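Local structure of NADPH-ferredoxin reductase FprA (1LQT) at residues G91-R96 with V100-G105; I6-S11 with F17-L22; V82-G85 with Q89-E92; N353-G358 with V379-K384. The protein probably passes electrons from NADPH through its FAD to ferredoxin, and may in this way supply P450 systems. All blocks are in the same frame, centred on the assembly; numbering follows the deposited sequence. Where two conformers were deposited one is given.

Contact 1. Residues G91-R96 with V100-G105; sequences GELSER and VIYAVG. With FAD (flavin-adenine dinucleotide), chain H.
L93 and V100 meet where helix 90-96 lies against strand 99-102, a strand of the parallel part of the sheet in the Rossmann-type FAD domain. Helix and strand run roughly antiparallel, with 142° between the axes of the two short segments. V100 aims its side chain at the helix: CG1 is anti to the backbone N (chi1 -173°), which leaves CG2 as the branch that rises to the helix. There CG2 of V100 lies 3.9 Å from CB of L93 and 3.7 Å from the carbonyl O of L93, so one methyl covers both the root of the leucine and its peptide. A beta-branched valine suits the strand, and its short arm fits close under the helical backbone. L93 sets its CB over V100 and sends CD1 to Y102, whose side chain it crosses at a slant. A branched aliphatic side chain suits this buried side of the helix, where L93 also packs on V84, V9 and W409. Beyond Y102 the chain turns into the FAD pocket: CG1 of V104 stands 3.5 Å from N7A of the adenine, and G105, with its positive phi, has its CA 3.6 Å from O3P of FAD. Y102 holds CG anti to the carbonyl carbon (chi1 -73°), and the length of its ring carries the phenol to the helix, OH lying 3.8 Å from CD1 of L93.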
# COMPACT_ATOMS: atom_id res chain seq x y z
N GLY A 91 -11.79 -16.70 15.06
CA GLY A 91 -11.98 -17.74 16.06
C GLY A 91 -12.15 -19.11 15.47
O GLY A 91 -11.98 -20.09 16.19
N GLU A 92 -12.53 -19.19 14.21
CA GLU A 92 -12.63 -20.45 13.51
C GLU A 92 -11.27 -20.90 13.02
O GLU A 92 -10.93 -22.08 13.07
CB GLU A 92 -13.61 -20.33 12.36
CG GLU A 92 -15.02 -20.04 12.81
CD GLU A 92 -15.98 -19.67 11.71
OE1 GLU A 92 -15.55 -19.17 10.66
OE2 GLU A 92 -17.18 -19.91 11.94
N LEU A 93 -10.49 -19.96 12.49
CA LEU A 93 -9.14 -20.30 12.05
C LEU A 93 -8.29 -20.74 13.22
O LEU A 93 -7.47 -21.64 13.09
CB LEU A 93 -8.47 -19.08 11.38
CG LEU A 93 -9.09 -18.72 10.04
CD1 LEU A 93 -8.48 -17.40 9.54
CD2 LEU A 93 -8.90 -19.81 9.02
N SER A 94 -8.47 -20.10 14.37
CA SER A 94 -7.65 -20.43 15.52
C SER A 94 -7.94 -21.85 16.06
O SER A 94 -7.08 -22.43 16.67
CB SER A 94 -7.76 -19.40 16.63
OG SER A 94 -9.05 -19.44 17.17
N GLU A 95 -9.11 -22.40 15.74
CA GLU A 95 -9.45 -23.79 16.12
C GLU A 95 -8.87 -24.78 15.11
O GLU A 95 -8.63 -25.93 15.46
CB GLU A 95 -10.97 -24.01 16.11
CG GLU A 95 -11.80 -23.22 17.10
CD GLU A 95 -11.58 -23.52 18.56
OE1 GLU A 95 -10.71 -24.37 18.88
OE2 GLU A 95 -12.30 -22.88 19.41
N ARG A 96 -8.68 -24.36 13.87
CA ARG A 96 -8.28 -25.26 12.82
C ARG A 96 -6.81 -25.29 12.47
O ARG A 96 -6.38 -26.12 11.68
CB ARG A 96 -9.08 -24.95 11.57
CG ARG A 96 -10.47 -25.41 11.66
CD ARG A 96 -11.25 -24.93 10.53
NE ARG A 96 -12.56 -25.51 10.54
CZ ARG A 96 -13.55 -25.06 11.25
NH1 ARG A 96 -13.40 -23.98 12.04
NH2 ARG A 96 -14.69 -25.72 11.20
N VAL A 100 -2.05 -18.77 13.53
CA VAL A 100 -2.59 -17.96 12.45
C VAL A 100 -1.81 -16.66 12.45
O VAL A 100 -1.64 -16.03 13.48
CB VAL A 100 -4.08 -17.67 12.65
CG1 VAL A 100 -4.65 -16.97 11.43
CG2 VAL A 100 -4.88 -18.97 12.95
N ILE A 101 -1.34 -16.27 11.27
CA ILE A 101 -0.61 -15.01 11.09
C ILE A 101 -1.47 -14.07 10.26
O ILE A 101 -1.83 -14.39 9.13
CB ILE A 101 0.72 -15.23 10.39
CG1 ILE A 101 1.60 -16.25 11.13
CG2 ILE A 101 1.43 -13.92 10.23
CD1 ILE A 101 2.86 -16.56 10.41
N TYR A 102 -1.79 -12.91 10.84
CA TYR A 102 -2.51 -11.86 10.13
C TYR A 102 -1.52 -10.94 9.46
O TYR A 102 -0.71 -10.29 10.12
CB TYR A 102 -3.45 -11.12 11.11
CG TYR A 102 -4.60 -12.01 11.44
CD1 TYR A 102 -4.51 -12.94 12.46
CD2 TYR A 102 -5.76 -12.00 10.69
CE1 TYR A 102 -5.52 -13.85 12.68
CE2 TYR A 102 -6.78 -12.89 10.92
CZ TYR A 102 -6.65 -13.83 11.90
OH TYR A 102 -7.66 -14.74 12.07
N ALA A 103 -1.63 -10.85 8.14
CA ALA A 103 -0.75 -10.10 7.27
C ALA A 103 -1.62 -9.25 6.34
O ALA A 103 -1.42 -9.20 5.13
CB ALA A 103 0.15 -11.05 6.49
N VAL A 104 -2.59 -8.56 6.94
CA VAL A 104 -3.67 -7.95 6.20
C VAL A 104 -3.37 -6.54 5.72
O VAL A 104 -4.18 -5.92 5.02
CB VAL A 104 -4.97 -7.93 7.02
CG1 VAL A 104 -5.52 -9.33 7.21
CG2 VAL A 104 -4.81 -7.18 8.36
N GLY A 105 -2.21 -6.01 6.08
CA GLY A 105 -1.86 -4.66 5.64
C GLY A 105 -2.82 -3.62 6.17
O GLY A 105 -3.48 -3.80 7.21
PA FAD H . -0.10 -5.63 1.76
O1A FAD H . -1.10 -4.55 1.79
O2A FAD H . 0.91 -5.68 0.67
O5B FAD H . -0.86 -7.04 1.72
C5B FAD H . -2.02 -7.25 2.54
C4B FAD H . -2.82 -8.37 1.88
O4B FAD H . -3.80 -8.78 2.83
C3B FAD H . -3.56 -7.94 0.61
O3B FAD H . -3.37 -8.85 -0.45
C2B FAD H . -4.99 -7.87 1.08
O2B FAD H . -5.97 -8.03 0.08
C1B FAD H . -5.03 -8.97 2.14
N9A FAD H . -6.11 -8.85 3.11
C8A FAD H . -6.46 -7.72 3.80
N7A FAD H . -7.48 -7.94 4.62
C5A FAD H . -7.82 -9.26 4.42
C6A FAD H . -8.82 -10.05 4.99
N6A FAD H . -9.65 -9.63 5.93
N1A FAD H . -8.89 -11.35 4.58
C2A FAD H . -8.00 -11.81 3.66
N3A FAD H . -7.01 -11.11 3.08
C4A FAD H . -6.97 -9.84 3.49
N1 FAD H . 7.52 -0.54 -1.57
C2 FAD H . 8.63 -0.67 -2.35
O2 FAD H . 9.60 -1.30 -1.97
N3 FAD H . 8.65 -0.04 -3.58
C4 FAD H . 7.59 0.64 -4.11
O4 FAD H . 7.66 1.16 -5.25
C4X FAD H . 6.43 0.72 -3.32
N5 FAD H . 5.31 1.37 -3.79
C5X FAD H . 4.20 1.47 -2.99
C6 FAD H . 3.09 2.14 -3.44
C7 FAD H . 1.98 2.34 -2.65
C7M FAD H . 0.77 3.06 -3.19
C8 FAD H . 1.98 1.80 -1.36
C8M FAD H . 0.81 2.00 -0.44
C9 FAD H . 3.09 1.10 -0.89
C9A FAD H . 4.21 0.92 -1.69
N10 FAD H . 5.35 0.24 -1.24
C10 FAD H . 6.44 0.12 -2.05
C1' FAD H . 5.39 -0.40 0.11
C2' FAD H . 4.86 -1.84 0.05
O2' FAD H . 3.67 -1.84 -0.69
C3' FAD H . 4.61 -2.35 1.48
O3' FAD H . 5.82 -2.38 2.23
C4' FAD H . 4.10 -3.78 1.58
O4' FAD H . 3.24 -4.11 0.49
C5' FAD H . 3.36 -4.00 2.91
O5' FAD H . 3.12 -5.41 2.97
P FAD H . 1.97 -6.09 3.83
O1P FAD H . 2.15 -7.54 3.59
O2P FAD H . 1.94 -5.61 5.25
O3P FAD H . 0.60 -5.58 3.22

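Contact 2. Residues I6-S11 with F17-L22. With FAD (flavin-adenine dinucleotide), chain H.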
# COMPACT_ATOMS: atom_id res chain seq x y z
N ILE A 6 -0.21 -23.88 9.70
CA ILE A 6 -0.24 -22.43 9.89
C ILE A 6 -1.10 -21.80 8.81
O ILE A 6 -0.93 -22.09 7.64
CB ILE A 6 1.17 -21.84 9.78
CG1 ILE A 6 2.22 -22.66 10.55
CG2 ILE A 6 1.17 -20.39 10.22
CD1 ILE A 6 2.02 -22.76 12.00
N ALA A 7 -2.00 -20.93 9.24
CA ALA A 7 -2.78 -20.13 8.30
C ALA A 7 -2.17 -18.75 8.28
O ALA A 7 -1.82 -18.20 9.32
CB ALA A 7 -4.22 -20.00 8.74
N ILE A 8 -2.08 -18.19 7.07
CA ILE A 8 -1.62 -16.81 6.89
C ILE A 8 -2.75 -16.09 6.19
O ILE A 8 -3.23 -16.55 5.16
CB ILE A 8 -0.31 -16.74 6.09
CG1 ILE A 8 0.80 -17.50 6.79
CG2 ILE A 8 0.07 -15.28 5.88
CD1 ILE A 8 2.06 -17.56 6.00
N VAL A 9 -3.18 -14.97 6.76
CA VAL A 9 -4.29 -14.18 6.24
C VAL A 9 -3.69 -12.98 5.54
O VAL A 9 -3.10 -12.10 6.15
CB VAL A 9 -5.25 -13.76 7.36
CG1 VAL A 9 -6.38 -12.95 6.79
CG2 VAL A 9 -5.76 -15.02 8.09
N GLY A 10 -3.84 -12.98 4.22
CA GLY A 10 -3.21 -12.04 3.33
C GLY A 10 -2.10 -12.70 2.54
O GLY A 10 -1.55 -13.73 2.95
N SER A 11 -1.74 -12.07 1.42
CA SER A 11 -0.77 -12.65 0.47
C SER A 11 0.16 -11.59 -0.11
O SER A 11 0.68 -11.76 -1.21
CB SER A 11 -1.50 -13.40 -0.62
OG SER A 11 -2.25 -12.54 -1.45
N PHE A 17 6.93 -13.43 3.13
CA PHE A 17 8.15 -13.55 3.91
C PHE A 17 7.91 -14.45 5.12
O PHE A 17 8.75 -15.29 5.46
CB PHE A 17 8.66 -12.17 4.33
CG PHE A 17 9.19 -11.31 3.17
CD1 PHE A 17 10.01 -11.81 2.19
CD2 PHE A 17 8.88 -9.97 3.13
CE1 PHE A 17 10.47 -11.00 1.19
CE2 PHE A 17 9.37 -9.17 2.11
CZ PHE A 17 10.15 -9.69 1.17
N ALA A 18 6.75 -14.33 5.74
CA ALA A 18 6.42 -15.22 6.85
C ALA A 18 6.38 -16.68 6.38
O ALA A 18 6.90 -17.57 7.04
CB ALA A 18 5.10 -14.82 7.48
N ALA A 19 5.73 -16.90 5.24
CA ALA A 19 5.65 -18.26 4.70
C ALA A 19 7.03 -18.83 4.47
O ALA A 19 7.32 -19.98 4.85
CB ALA A 19 4.85 -18.27 3.41
N ALA A 20 7.90 -18.04 3.86
CA ALA A 20 9.24 -18.50 3.61
C ALA A 20 9.97 -18.81 4.89
O ALA A 20 10.68 -19.82 4.98
CB ALA A 20 10.01 -17.49 2.77
N SER A 21 9.81 -17.96 5.90
CA SER A 21 10.47 -18.20 7.19
C SER A 21 9.98 -19.49 7.86
O SER A 21 10.77 -20.23 8.44
CB SER A 21 10.24 -17.02 8.12
OG SER A 21 10.89 -15.86 7.66
N LEU A 22 8.70 -19.77 7.77
CA LEU A 22 8.15 -20.99 8.33
C LEU A 22 8.72 -22.21 7.65
O LEU A 22 9.13 -23.18 8.29
CB LEU A 22 6.64 -20.99 8.21
CG LEU A 22 5.90 -19.99 9.10
CD1 LEU A 22 4.50 -19.70 8.56
CD2 LEU A 22 5.85 -20.47 10.56
PA FAD H . -0.10 -5.63 1.76
O1A FAD H . -1.10 -4.55 1.79
O2A FAD H . 0.91 -5.68 0.67
O5B FAD H . -0.86 -7.04 1.72
C5B FAD H . -2.02 -7.25 2.54
C4B FAD H . -2.82 -8.37 1.88
O4B FAD H . -3.80 -8.78 2.83
C3B FAD H . -3.56 -7.94 0.61
O3B FAD H . -3.37 -8.85 -0.45
C2B FAD H . -4.99 -7.87 1.08
O2B FAD H . -5.97 -8.03 0.08
C1B FAD H . -5.03 -8.97 2.14
N9A FAD H . -6.11 -8.85 3.11
C8A FAD H . -6.46 -7.72 3.80
N7A FAD H . -7.48 -7.94 4.62
C5A FAD H . -7.82 -9.26 4.42
C6A FAD H . -8.82 -10.05 4.99
N6A FAD H . -9.65 -9.63 5.93
N1A FAD H . -8.89 -11.35 4.58
C2A FAD H . -8.00 -11.81 3.66
N3A FAD H . -7.01 -11.11 3.08
C4A FAD H . -6.97 -9.84 3.49
N1 FAD H . 7.52 -0.54 -1.57
C2 FAD H . 8.63 -0.67 -2.35
O2 FAD H . 9.60 -1.30 -1.97
N3 FAD H . 8.65 -0.04 -3.58
C4 FAD H . 7.59 0.64 -4.11
O4 FAD H . 7.66 1.16 -5.25
C4X FAD H . 6.43 0.72 -3.32
N5 FAD H . 5.31 1.37 -3.79
C5X FAD H . 4.20 1.47 -2.99
C6 FAD H . 3.09 2.14 -3.44
C7 FAD H . 1.98 2.34 -2.65
C7M FAD H . 0.77 3.06 -3.19
C8 FAD H . 1.98 1.80 -1.36
C8M FAD H . 0.81 2.00 -0.44
C9 FAD H . 3.09 1.10 -0.89
C9A FAD H . 4.21 0.92 -1.69
N10 FAD H . 5.35 0.24 -1.24
C10 FAD H . 6.44 0.12 -2.05
C1' FAD H . 5.39 -0.40 0.11
C2' FAD H . 4.86 -1.84 0.05
O2' FAD H . 3.67 -1.84 -0.69
C3' FAD H . 4.61 -2.35 1.48
O3' FAD H . 5.82 -2.38 2.23
C4' FAD H . 4.10 -3.78 1.58
O4' FAD H . 3.24 -4.11 0.49
C5' FAD H . 3.36 -4.00 2.91
O5' FAD H . 3.12 -5.41 2.97
P FAD H . 1.97 -6.09 3.83
O1P FAD H . 2.15 -7.54 3.59
O2P FAD H . 1.94 -5.61 5.25
O3P FAD H . 0.60 -5.58 3.22
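In I8, CG1 stands anti to the carbonyl carbon (chi1 -59°) and CD1 continues the chain in an extended line (chi2 175°), which carries the terminal methyl from strand 4-9 to helix 13-28. L22 answers from the helix: with CG also anti to the carbonyl carbon (chi1 -70°), its first torsion directs CG toward the strand, and the second turns CD1 to it. I6 and I8 share that one methyl of L22: CG2 of I6 is 3.8 Å from CD1 of L22, and CD1 of I8 is 4.1 Å from it. One turn earlier the methyl of I8 presses on the helix backbone itself, with CD1 of I8 3.8 Å from N of A19 and 3.9 Å from CB of A19. Alanines at 18 and 19 suit this place because their small side chains let the long isoleucine come so near the helix.

This is the first strand and helix of the beta-alpha-beta unit 4-9, 13-28, 34-40, the classic dinucleotide-binding element. Its turn carries G10, consistent with a GxGxxA motif; CA of G10 lies 3.4 Å from O4B of FAD, where the absence of a side chain lets the ribose come close to the main chain. On the other side of the strand V9 packs CG1 against the adenine, 3.7 Å from C2A of FAD. S11 OG is hydrogen-bonded to E40 OE1, which itself bonds FAD, so S11 probably helps position it from the second shell. The side chains that meet between strand and helix are all apolar and buried, held by shape and van der Waals contact, while polar contacts to FAD come from elsewhere, among them S14 OG and E40 OE1.

Contact 3. Residues V82-G85 with Q89-E92; sequences VVVG and QPGE. With FAD (flavin-adenine dinucleotide), chain H.
The amide of Q89 reaches back to the carbonyl of G85, NE2 donating to O of G85 at 3.1 Å with an N-H...O angle of 159°. The acceptor lies close to the plane of the glutamine amide, but the donor stands almost directly above the carbonyl plane of G85 instead of on a lone pair. A bend at chi2 (-60°) folds the glutamine back, although its CB starts away from G85. Glycine fits at 85 because phi is 103°, a conformation readily taken without a side chain. Separately, toward the helix start, CG1 of V84 touches CD of P90 at 4.1 Å.

Just outside this shell, V84 grips the adenine of FAD through its backbone, its N donating to N1A at 3.1 Å and its O accepting from N6A at 3.0 Å. These paired bonds read the adenine edge, in keeping with the FAD site expected at V84. Q89 is the N-cap residue of helix 90-96, and its own N is bound by OE1 of E92 at 2.9 Å. That carboxylate is in turn held by a salt bridge to R413. P90, which lacks an N-H, suits the first turn of a helix. The loop between strand 76-80 and helix 90-96 is thereby folded onto the helix start, with V84 and P90 both packing on Y102 of strand 99-102.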
# COMPACT_ATOMS: atom_id res chain seq x y z
N VAL A 82 -11.16 -15.32 -0.37
CA VAL A 82 -11.60 -15.72 0.97
C VAL A 82 -11.35 -14.52 1.86
O VAL A 82 -10.21 -14.14 2.12
CB VAL A 82 -10.85 -16.97 1.46
CG1 VAL A 82 -11.23 -17.28 2.90
CG2 VAL A 82 -11.14 -18.14 0.57
N VAL A 83 -12.44 -13.93 2.35
CA VAL A 83 -12.36 -12.72 3.14
C VAL A 83 -12.50 -13.09 4.61
O VAL A 83 -13.56 -13.51 5.07
CB VAL A 83 -13.47 -11.75 2.73
CG1 VAL A 83 -13.38 -10.45 3.53
CG2 VAL A 83 -13.43 -11.47 1.23
N VAL A 84 -11.41 -12.98 5.35
CA VAL A 84 -11.45 -13.32 6.75
C VAL A 84 -12.19 -12.20 7.46
O VAL A 84 -11.90 -11.01 7.27
CB VAL A 84 -10.06 -13.59 7.30
CG1 VAL A 84 -10.11 -13.87 8.77
CG2 VAL A 84 -9.41 -14.76 6.56
N GLY A 85 -13.16 -12.58 8.27
CA GLY A 85 -14.12 -11.70 8.87
C GLY A 85 -15.47 -11.78 8.17
O GLY A 85 -16.47 -11.30 8.70
N GLN A 89 -14.01 -16.79 10.15
CA GLN A 89 -13.73 -15.86 11.24
C GLN A 89 -12.43 -16.22 11.94
O GLN A 89 -12.04 -17.39 11.98
CB GLN A 89 -14.86 -15.88 12.28
CG GLN A 89 -16.20 -15.56 11.73
CD GLN A 89 -16.27 -14.19 11.12
OE1 GLN A 89 -15.70 -13.22 11.65
NE2 GLN A 89 -16.96 -14.09 10.01
N PRO A 90 -11.76 -15.25 12.54
CA PRO A 90 -10.55 -15.53 13.29
C PRO A 90 -10.70 -16.69 14.29
O PRO A 90 -9.82 -17.53 14.38
CB PRO A 90 -10.21 -14.19 13.96
CG PRO A 90 -10.66 -13.22 12.90
CD PRO A 90 -11.98 -13.78 12.44
N GLY A 91 -11.79 -16.70 15.06
CA GLY A 91 -11.98 -17.74 16.06
C GLY A 91 -12.15 -19.11 15.47
O GLY A 91 -11.98 -20.09 16.19
N GLU A 92 -12.53 -19.19 14.21
CA GLU A 92 -12.63 -20.45 13.51
C GLU A 92 -11.27 -20.90 13.02
O GLU A 92 -10.93 -22.08 13.07
CB GLU A 92 -13.61 -20.33 12.36
CG GLU A 92 -15.02 -20.04 12.81
CD GLU A 92 -15.98 -19.67 11.71
OE1 GLU A 92 -15.55 -19.17 10.66
OE2 GLU A 92 -17.18 -19.91 11.94
PA FAD H . -0.10 -5.63 1.76
O1A FAD H . -1.10 -4.55 1.79
O2A FAD H . 0.91 -5.68 0.67
O5B FAD H . -0.86 -7.04 1.72
C5B FAD H . -2.02 -7.25 2.54
C4B FAD H . -2.82 -8.37 1.88
O4B FAD H . -3.80 -8.78 2.83
C3B FAD H . -3.56 -7.94 0.61
O3B FAD H . -3.37 -8.85 -0.45
C2B FAD H . -4.99 -7.87 1.08
O2B FAD H . -5.97 -8.03 0.08
C1B FAD H . -5.03 -8.97 2.14
N9A FAD H . -6.11 -8.85 3.11
C8A FAD H . -6.46 -7.72 3.80
N7A FAD H . -7.48 -7.94 4.62
C5A FAD H . -7.82 -9.26 4.42
C6A FAD H . -8.82 -10.05 4.99
N6A FAD H . -9.65 -9.63 5.93
N1A FAD H . -8.89 -11.35 4.58
C2A FAD H . -8.00 -11.81 3.66
N3A FAD H . -7.01 -11.11 3.08
C4A FAD H . -6.97 -9.84 3.49
N1 FAD H . 7.52 -0.54 -1.57
C2 FAD H . 8.63 -0.67 -2.35
O2 FAD H . 9.60 -1.30 -1.97
N3 FAD H . 8.65 -0.04 -3.58
C4 FAD H . 7.59 0.64 -4.11
O4 FAD H . 7.66 1.16 -5.25
C4X FAD H . 6.43 0.72 -3.32
N5 FAD H . 5.31 1.37 -3.79
C5X FAD H . 4.20 1.47 -2.99
C6 FAD H . 3.09 2.14 -3.44
C7 FAD H . 1.98 2.34 -2.65
C7M FAD H . 0.77 3.06 -3.19
C8 FAD H . 1.98 1.80 -1.36
C8M FAD H . 0.81 2.00 -0.44
C9 FAD H . 3.09 1.10 -0.89
C9A FAD H . 4.21 0.92 -1.69
N10 FAD H . 5.35 0.24 -1.24
C10 FAD H . 6.44 0.12 -2.05
C1' FAD H . 5.39 -0.40 0.11
C2' FAD H . 4.86 -1.84 0.05
O2' FAD H . 3.67 -1.84 -0.69
C3' FAD H . 4.61 -2.35 1.48
O3' FAD H . 5.82 -2.38 2.23
C4' FAD H . 4.10 -3.78 1.58
O4' FAD H . 3.24 -4.11 0.49
C5' FAD H . 3.36 -4.00 2.91
O5' FAD H . 3.12 -5.41 2.97
P FAD H . 1.97 -6.09 3.83
O1P FAD H . 2.15 -7.54 3.59
O2P FAD H . 1.94 -5.61 5.25
O3P FAD H . 0.60 -5.58 3.22

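Contact 4. Residues N353-G358 with V379-K384; sequences NEYVVG and VDTLIK
The Y355 ring has L382 of helix 370-391 over one face and CG2 of T381 at its edge, near the ring plane. The contact packs that helix on strand 354-356, an outermost strand of the mixed sheet in the Rossmann-type FAD domain. CB of L382 lies 3.8 Å from the ring centroid and 13° off the normal, a CH-pi contact almost squarely over the centre. CG and CD1 continue over the same face, with CG of L382 3.7 Å from CE1 of Y355, because CG is anti to the backbone N (chi1 179°). T381 adds its methyl at 4.2 Å from CE2 of Y355.

L382 also packs on A99 and I101 of the neighbouring strand, and the hydroxyl of T381 is hydrogen-bonded to the carbonyl of G345. Farther along, G358 reaches the FAD pocket. A tyrosine suits the place: its broad ring fills the space between strand and helix, and its hydroxyl is satisfied by N385 and a water. OD1 of N385 is the direct partner, while the water lies 2.6 Å from OH of Y355 and donates to O of L382 at 2.9 Å.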
# COMPACT_ATOMS: atom_id res chain seq x y z
N ASN A 353 -2.00 -17.95 20.05
CA ASN A 353 -1.58 -18.56 18.79
C ASN A 353 -1.89 -17.73 17.54
O ASN A 353 -1.84 -18.27 16.45
CB ASN A 353 -2.14 -19.99 18.62
CG ASN A 353 -3.58 -20.01 18.32
OD1 ASN A 353 -4.31 -19.09 18.72
ND2 ASN A 353 -4.04 -21.06 17.60
N GLU A 354 -2.19 -16.44 17.72
CA GLU A 354 -2.44 -15.55 16.59
C GLU A 354 -1.37 -14.47 16.61
O GLU A 354 -1.03 -13.94 17.67
CB GLU A 354 -3.84 -14.97 16.67
CG GLU A 354 -4.93 -16.03 16.67
CD GLU A 354 -6.24 -15.50 17.21
OE1 GLU A 354 -6.28 -15.13 18.40
OE2 GLU A 354 -7.23 -15.43 16.46
N TYR A 355 -0.93 -14.08 15.42
CA TYR A 355 0.21 -13.24 15.22
C TYR A 355 -0.10 -12.22 14.15
O TYR A 355 -1.06 -12.35 13.41
CB TYR A 355 1.43 -14.08 14.81
CG TYR A 355 1.82 -15.07 15.88
CD1 TYR A 355 1.17 -16.30 15.99
CD2 TYR A 355 2.81 -14.76 16.80
CE1 TYR A 355 1.49 -17.18 17.01
CE2 TYR A 355 3.11 -15.64 17.84
CZ TYR A 355 2.45 -16.84 17.93
OH TYR A 355 2.76 -17.71 18.96
N VAL A 356 0.77 -11.22 14.05
CA VAL A 356 0.71 -10.22 13.01
C VAL A 356 2.10 -9.99 12.43
O VAL A 356 3.10 -10.11 13.11
CB VAL A 356 0.14 -8.87 13.52
CG1 VAL A 356 -1.36 -8.95 13.66
CG2 VAL A 356 0.79 -8.43 14.83
N VAL A 357 2.12 -9.63 11.14
CA VAL A 357 3.30 -9.20 10.43
C VAL A 357 2.91 -8.05 9.52
O VAL A 357 1.75 -7.88 9.19
CB VAL A 357 3.96 -10.33 9.58
CG1 VAL A 357 4.49 -11.44 10.51
CG2 VAL A 357 2.97 -10.87 8.59
N GLY A 358 3.90 -7.30 9.08
CA GLY A 358 3.68 -6.29 8.07
C GLY A 358 3.06 -5.02 8.61
O GLY A 358 3.13 -4.70 9.79
N VAL A 379 7.82 -14.92 13.16
CA VAL A 379 7.86 -16.37 12.98
C VAL A 379 8.72 -17.06 14.02
O VAL A 379 8.34 -18.10 14.54
CB VAL A 379 8.27 -16.72 11.54
CG1 VAL A 379 8.66 -18.17 11.43
CG2 VAL A 379 7.14 -16.38 10.56
N ASP A 380 9.83 -16.43 14.39
CA ASP A 380 10.66 -17.01 15.43
C ASP A 380 9.86 -17.13 16.73
O ASP A 380 9.91 -18.15 17.42
CB ASP A 380 11.87 -16.13 15.70
CG ASP A 380 12.92 -16.17 14.61
OD1 ASP A 380 12.92 -17.06 13.73
OD2 ASP A 380 13.84 -15.31 14.60
N THR A 381 9.14 -16.08 17.09
CA THR A 381 8.29 -16.11 18.29
C THR A 381 7.23 -17.21 18.21
O THR A 381 7.02 -17.97 19.16
CB THR A 381 7.58 -14.75 18.48
OG1 THR A 381 8.54 -13.70 18.61
CG2 THR A 381 6.75 -14.74 19.74
N LEU A 382 6.53 -17.26 17.08
CA LEU A 382 5.52 -18.26 16.83
C LEU A 382 6.06 -19.67 17.01
O LEU A 382 5.45 -20.52 17.68
CB LEU A 382 4.98 -18.03 15.41
CG LEU A 382 3.92 -18.96 14.85
CD1 LEU A 382 3.26 -18.30 13.66
CD2 LEU A 382 4.46 -20.29 14.45
N ILE A 383 7.22 -19.94 16.42
CA ILE A 383 7.78 -21.28 16.44
C ILE A 383 8.23 -21.64 17.86
O ILE A 383 8.02 -22.76 18.31
CB ILE A 383 8.93 -21.40 15.44
CG1 ILE A 383 8.33 -21.38 14.03
CG2 ILE A 383 9.74 -22.69 15.65
CD1 ILE A 383 9.28 -21.49 12.93
N LYS A 384 8.82 -20.69 18.57
CA LYS A 384 9.17 -20.93 19.97
C LYS A 384 7.93 -21.30 20.77
O LYS A 384 7.97 -22.24 21.58
CB LYS A 384 9.86 -19.69 20.55
CG LYS A 384 10.10 -19.73 22.08
CD LYS A 384 10.93 -18.51 22.52
CE LYS A 384 11.06 -18.34 24.05
NZ LYS A 384 11.83 -17.08 24.36
O HOH W 1 2.59 -20.14 18.18

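Contacts 1, 2 and 4 all rest on one sheet, in which strand 99-102 lies between strands 4-9 and 354-356; backbone pairs such as A103 N to V9 O and Y102 N to Y355 O join them. These three are buried. Contact 2 is purely aliphatic, contact 1 adds a phenol, and contact 4 an aromatic face with a water at its polar end. Contact 3 shares helix 90-96 with contact 1, but is only partly buried and relies on a side-chain hydrogen bond at the helix start. V379 and L382 of contact 4 pack on L22 of contact 2, while V9 and V84 connect contacts 2 and 3 beside the adenine.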